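Local coordinates for protein CD160 antigen (Homo sapiens, PDB 6NGG) that acts as an immune-cell receptor for MHC class I molecules, also binding TNFRSF14 (HVEM), and delivers stimulatory or inhibitory signals that regulate cell activation, at residues I4-S9 / H101-L106; T13-I18 / Y113-L118. The protein carries 1 engineered substitution. All blocks are in the same frame, centred on the assembly; numbering follows the deposited sequence.

Interaction 1 (I4-S9 / H101-L106); sequences ITSSAS and HFFSIL
S6 reaches toward F103 and lies close to the backbone of H101, and two quite different kinds of contact diverge from this one serine. On the packed side is the F103 ring, touched by L17 and L118 from beyond the two segments; S6 adds a light van der Waals touch, its CB and OG each 4.2 Å from F103 CE1, with CB meeting the ring obliquely. The phenyl group is brought there by its first torsion, chi1 60°, which sets CG between the backbone N and the carbonyl carbon and sends the buried ring from its own strand toward the opposite sheet.

The other side of S6 is wet. The CA atoms of S6 and H101 are 7.4 Å apart, too far for direct backbone pairing, and two ordered waters bridge the gap. One water lies 2.7 Å from S6 OG and donates to H101 O at the same distance; both this water and H101 O sit at the edge of the F103 ring, in its plane. A second water, 3.0 Å from S6 OG, donates to I4 O and accepts from H101 N, the latter bond a longer 3.2 Å. The serine hydroxyl is thus shared by two bridges, which tie both backbone polar groups of exposed H101 to strand 3-11. Van der Waals packing on F103 and water-mediated bonding at H101 together join the edge strand of one sheet to a strand of the other, as at the margin of an immunoglobulin V-type β-sandwich.

Interaction 2 (T13-I18 / Y113-L118); sequences TRLNLI and YTVTGL
With chi1 at 180°, L15 extends its CG anti to the backbone N, while a chi1 of 71° directs the Y113 ring toward strand 14-18; the two side chains thereby meet obliquely in the space between the sheets. This is face-to-face packing in an immunoglobulin β-sandwich: strand 14-18 belongs to the middle strand of the three-stranded sheet, and strand 113-116 forms an edge of the five-stranded one. Their axes come within 10.8 Å and run nearly parallel, 15° apart, so side chains alone bridge the gap.

Both branches of L15 take part. CD2 rests 3.7 Å from Y113 CE1, approaching the ring obliquely, while CD1 lies 3.6 Å from Y113 OH. The tyrosine oxygen also comes 3.7 Å from L15 CB, so this polar atom lies in van der Waals contact with aliphatic carbons of the leucine. V115 adds a more distant touch, its CG2 4.4 Å from L15 CD1; that same methyl lies in the plane of the Y113 ring, at its edge. Around this group, I105 packs on L15, and V77 touches both L15 and Y113. Y113 is only partly buried, whereas L15 is buried in the sandwich.

R14, whose side chain starts away from strand 113-116, makes polar contacts instead. It grips N16 side-on, two nitrogens converging on one amide oxygen that is also hydrogen-bonded to T73 OG1. The two arginine bonds differ in direction: R14 NE, 3.0 Å from N16 OD1, approaches in the carbonyl plane on a lone pair, whereas R14 NH2, at 3.2 Å, sits above that plane.

Both contacts span the same two sheets of the immunoglobulin domain, with centres about 7 Å apart. Strands 3-11 and 14-22 are neighbours in one sheet, and strands 97-107 and 113-116 in the other; probable backbone hydrogen bonds, S9 O to N16 N and S104 N to T116 O, connect the two sites within each sheet. Each contact is partly buried and combines one buried residue with more exposed ones, but the chemistry differs. Interaction 1 is hydrated, relying on waters at the edge strand 3-11, whereas interaction 2 is made by direct side-chain contacts of aliphatic and aromatic groups against the middle strand of the smaller sheet. L118, at the end of segment 113-118, touches S6, A8 and F103 of interaction 1.

Interaction 1 (I4-S9 / H101-L106)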
loop_
_atom_site.group_PDB
_atom_site.type_symbol
_atom_site.label_atom_id
_atom_site.label_comp_id
_atom_site.label_asym_id
_atom_site.label_seq_id
_atom_site.Cartn_x
_atom_site.Cartn_y
_atom_site.Cartn_z
ATOM N N ILE A 4 -2.943 1.488 9.313
ATOM C CA ILE A 4 -2.427 1.692 7.934
ATOM C C ILE A 4 -3.159 2.834 7.309
ATOM O O ILE A 4 -4.359 2.834 7.380
ATOM C CB ILE A 4 -2.682 0.471 7.029
ATOM C CG1 ILE A 4 -2.256 -0.803 7.686
ATOM C CG2 ILE A 4 -1.903 0.638 5.728
ATOM C CD1 ILE A 4 -2.313 -1.994 6.728
ATOM N N THR A 5 -2.459 3.828 6.744
ATOM C CA THR A 5 -3.079 4.917 6.068
ATOM C C THR A 5 -2.784 4.812 4.582
ATOM O O THR A 5 -1.760 4.212 4.173
ATOM C CB THR A 5 -2.612 6.274 6.604
ATOM O OG1 THR A 5 -1.201 6.403 6.487
ATOM C CG2 THR A 5 -3.009 6.404 8.029
ATOM N N SER A 6 -3.659 5.384 3.796
ATOM C CA SER A 6 -3.587 5.297 2.330
ATOM C C SER A 6 -3.535 6.670 1.705
ATOM O O SER A 6 -4.173 7.601 2.179
ATOM C CB SER A 6 -4.785 4.605 1.802
ATOM O OG SER A 6 -4.744 3.312 2.301
ATOM N N SER A 7 -2.705 6.813 0.697
ATOM C CA SER A 7 -2.611 8.062 -0.013
ATOM C C SER A 7 -2.162 7.882 -1.469
ATOM O O SER A 7 -1.883 6.759 -1.943
ATOM C CB SER A 7 -1.659 8.997 0.747
ATOM O OG SER A 7 -0.367 8.453 0.823
ATOM N N ALA A 8 -2.102 8.994 -2.199
ATOM C CA ALA A 8 -1.757 8.949 -3.624
ATOM C C ALA A 8 -1.127 10.266 -4.024
ATOM O O ALA A 8 -1.440 11.261 -3.407
ATOM C CB ALA A 8 -3.008 8.682 -4.404
ATOM N N SER A 9 -0.138 10.240 -4.937
ATOM C CA SER A 9 0.483 11.402 -5.505
ATOM C C SER A 9 0.601 11.135 -7.026
ATOM O O SER A 9 0.519 9.975 -7.467
ATOM C CB SER A 9 1.878 11.678 -4.862
ATOM O OG SER A 9 2.818 10.691 -5.275
ATOM N N HIS A 101 -8.521 1.403 4.394
ATOM C CA HIS A 101 -9.863 1.635 3.802
ATOM C C HIS A 101 -9.795 1.380 2.327
ATOM O O HIS A 101 -8.751 1.525 1.733
ATOM C CB HIS A 101 -10.308 3.087 3.997
ATOM C CG HIS A 101 -10.587 3.414 5.416
ATOM N ND1 HIS A 101 -10.175 4.583 6.012
ATOM C CD2 HIS A 101 -11.238 2.711 6.371
ATOM C CE1 HIS A 101 -10.574 4.594 7.272
ATOM N NE2 HIS A 101 -11.217 3.468 7.513
ATOM N N PHE A 102 -10.917 1.085 1.708
ATOM C CA PHE A 102 -10.932 0.794 0.262
ATOM C C PHE A 102 -10.894 2.107 -0.485
ATOM O O PHE A 102 -11.515 3.039 -0.028
ATOM C CB PHE A 102 -12.240 0.031 -0.063
ATOM C CG PHE A 102 -12.255 -1.381 0.485
ATOM C CD1 PHE A 102 -11.513 -2.358 -0.114
ATOM C CD2 PHE A 102 -13.005 -1.720 1.599
ATOM C CE1 PHE A 102 -11.505 -3.646 0.364
ATOM C CE2 PHE A 102 -12.972 -3.023 2.110
ATOM C CZ PHE A 102 -12.235 -3.987 1.477
ATOM N N PHE A 103 -10.181 2.201 -1.623
ATOM C CA PHE A 103 -10.311 3.362 -2.473
ATOM C C PHE A 103 -10.366 2.963 -3.911
ATOM O O PHE A 103 -10.057 1.795 -4.227
ATOM C CB PHE A 103 -9.145 4.348 -2.187
ATOM C CG PHE A 103 -7.777 3.777 -2.419
ATOM C CD1 PHE A 103 -7.145 3.005 -1.425
ATOM C CD2 PHE A 103 -7.107 3.996 -3.627
ATOM C CE1 PHE A 103 -5.861 2.519 -1.645
ATOM C CE2 PHE A 103 -5.828 3.501 -3.838
ATOM C CZ PHE A 103 -5.206 2.770 -2.823
ATOM N N SER A 104 -10.680 3.889 -4.815
ATOM C CA SER A 104 -10.852 3.453 -6.223
ATOM C C SER A 104 -10.183 4.381 -7.144
ATOM O O SER A 104 -10.115 5.622 -6.871
ATOM C CB SER A 104 -12.349 3.419 -6.640
ATOM O OG SER A 104 -13.132 2.822 -5.660
ATOM N N ILE A 105 -9.709 3.772 -8.237
ATOM C CA ILE A 105 -9.259 4.436 -9.408
ATOM C C ILE A 105 -10.324 4.197 -10.488
ATOM O O ILE A 105 -10.743 3.039 -10.738
ATOM C CB ILE A 105 -7.920 3.880 -9.930
ATOM C CG1 ILE A 105 -6.743 4.424 -9.189
ATOM C CG2 ILE A 105 -7.626 4.342 -11.345
ATOM C CD1 ILE A 105 -6.800 4.287 -7.736
ATOM N N LEU A 106 -10.713 5.280 -11.175
ATOM C CA LEU A 106 -11.620 5.096 -12.295
ATOM C C LEU A 106 -11.016 5.700 -13.561
ATOM O O LEU A 106 -10.696 6.912 -13.610
ATOM C CB LEU A 106 -12.996 5.680 -12.002
ATOM C CG LEU A 106 -13.949 5.622 -13.220
ATOM C CD1 LEU A 106 -14.425 4.191 -13.491
ATOM C CD2 LEU A 106 -15.085 6.623 -13.049
HETATM O O HOH W 1 -6.082 3.395 4.990
HETATM O O HOH W 2 -6.138 0.993 1.830
#

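Interaction 2 (T13-I18 / Y113-L118)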
loop_
_atom_site.group_PDB
_atom_site.type_symbol
_atom_site.label_atom_id
_atom_site.label_comp_id
_atom_site.label_asym_id
_atom_site.label_seq_id
_atom_site.Cartn_x
_atom_site.Cartn_y
_atom_site.Cartn_z
ATOM N N THR A 13 2.021 11.645 -16.325
ATOM C CA THR A 13 1.140 10.533 -16.549
ATOM C C THR A 13 1.199 9.446 -15.446
ATOM O O THR A 13 0.458 8.451 -15.431
ATOM C CB THR A 13 1.443 10.022 -17.969
ATOM O OG1 THR A 13 0.238 9.539 -18.561
ATOM C CG2 THR A 13 2.485 8.940 -17.969
ATOM N N ARG A 14 2.062 9.670 -14.486
ATOM C CA ARG A 14 2.384 8.677 -13.465
ATOM C C ARG A 14 1.500 8.902 -12.199
ATOM O O ARG A 14 1.342 10.049 -11.744
ATOM C CB ARG A 14 3.899 8.824 -13.187
ATOM C CG ARG A 14 4.376 8.288 -11.883
ATOM C CD ARG A 14 5.878 8.463 -11.797
ATOM N NE ARG A 14 6.251 8.099 -10.439
ATOM C CZ ARG A 14 7.448 7.689 -10.028
ATOM N NH1 ARG A 14 8.500 7.581 -10.889
ATOM N NH2 ARG A 14 7.573 7.397 -8.734
ATOM N N LEU A 15 1.010 7.804 -11.622
ATOM C CA LEU A 15 0.217 7.795 -10.385
ATOM C C LEU A 15 0.895 6.886 -9.378
ATOM O O LEU A 15 1.243 5.713 -9.691
ATOM C CB LEU A 15 -1.134 7.210 -10.666
ATOM C CG LEU A 15 -2.108 7.119 -9.462
ATOM C CD1 LEU A 15 -2.356 8.417 -8.794
ATOM C CD2 LEU A 15 -3.398 6.502 -9.972
ATOM N N ASN A 16 1.133 7.409 -8.193
ATOM C CA ASN A 16 1.725 6.592 -7.145
ATOM C C ASN A 16 0.701 6.255 -6.052
ATOM O O ASN A 16 0.081 7.188 -5.503
ATOM C CB ASN A 16 2.888 7.376 -6.531
ATOM C CG ASN A 16 3.858 7.890 -7.556
ATOM O OD1 ASN A 16 4.443 7.124 -8.290
ATOM N ND2 ASN A 16 4.004 9.237 -7.627
ATOM N N LEU A 17 0.538 4.996 -5.700
ATOM C CA LEU A 17 -0.416 4.583 -4.666
ATOM C C LEU A 17 0.424 4.230 -3.458
ATOM O O LEU A 17 1.374 3.431 -3.565
ATOM C CB LEU A 17 -1.257 3.403 -5.119
ATOM C CG LEU A 17 -2.139 3.629 -6.356
ATOM C CD1 LEU A 17 -2.982 2.390 -6.698
ATOM C CD2 LEU A 17 -2.986 4.879 -6.267
ATOM N N ILE A 18 0.124 4.843 -2.324
ATOM C CA ILE A 18 0.984 4.805 -1.130
ATOM C C ILE A 18 0.260 4.217 0.101
ATOM O O ILE A 18 -0.782 4.686 0.536
ATOM C CB ILE A 18 1.559 6.188 -0.841
ATOM C CG1 ILE A 18 2.203 6.802 -2.138
ATOM C CG2 ILE A 18 2.519 6.165 0.327
ATOM C CD1 ILE A 18 2.378 8.298 -2.138
ATOM N N TYR A 113 -8.266 9.891 -15.530
ATOM C CA TYR A 113 -8.703 9.112 -14.371
ATOM C C TYR A 113 -9.015 9.945 -13.093
ATOM O O TYR A 113 -8.579 11.064 -12.962
ATOM C CB TYR A 113 -7.667 8.032 -14.068
ATOM C CG TYR A 113 -6.404 8.593 -13.521
ATOM C CD1 TYR A 113 -6.272 8.797 -12.157
ATOM C CD2 TYR A 113 -5.362 8.986 -14.352
ATOM C CE1 TYR A 113 -5.117 9.336 -11.623
ATOM C CE2 TYR A 113 -4.184 9.518 -13.824
ATOM C CZ TYR A 113 -4.082 9.699 -12.451
ATOM O OH TYR A 113 -2.958 10.216 -11.860
ATOM N N THR A 114 -9.842 9.407 -12.222
ATOM C CA THR A 114 -10.132 10.019 -10.930
ATOM C C THR A 114 -9.686 9.011 -9.870
ATOM O O THR A 114 -9.637 7.808 -10.144
ATOM C CB THR A 114 -11.628 10.362 -10.748
ATOM O OG1 THR A 114 -12.405 9.165 -10.583
ATOM C CG2 THR A 114 -12.166 11.127 -11.946
ATOM N N VAL A 115 -9.310 9.524 -8.702
ATOM C CA VAL A 115 -9.062 8.704 -7.526
ATOM C C VAL A 115 -10.038 9.157 -6.481
ATOM O O VAL A 115 -10.163 10.384 -6.220
ATOM C CB VAL A 115 -7.684 8.910 -6.908
ATOM C CG1 VAL A 115 -7.481 7.877 -5.777
ATOM C CG2 VAL A 115 -6.625 8.732 -7.968
ATOM N N THR A 116 -10.694 8.186 -5.864
ATOM C CA THR A 116 -11.680 8.473 -4.854
ATOM C C THR A 116 -11.602 7.520 -3.720
ATOM O O THR A 116 -10.981 6.443 -3.790
ATOM C CB THR A 116 -13.106 8.393 -5.399
ATOM O OG1 THR A 116 -13.344 7.073 -5.934
ATOM C CG2 THR A 116 -13.317 9.458 -6.440
ATOM N N GLY A 117 -12.212 7.948 -2.629
ATOM C CA GLY A 117 -12.275 7.180 -1.420
ATOM C C GLY A 117 -11.061 7.364 -0.524
ATOM O O GLY A 117 -10.981 6.765 0.513
ATOM N N LEU A 118 -10.147 8.245 -0.868
ATOM C CA LEU A 118 -9.048 8.591 0.051
ATOM C C LEU A 118 -9.500 9.770 0.904
ATOM O O LEU A 118 -10.348 10.532 0.353
ATOM C CB LEU A 118 -7.814 9.009 -0.743
ATOM C CG LEU A 118 -7.149 8.031 -1.704
ATOM C CD1 LEU A 118 -6.197 8.810 -2.591
ATOM C CD2 LEU A 118 -6.409 6.940 -0.935
#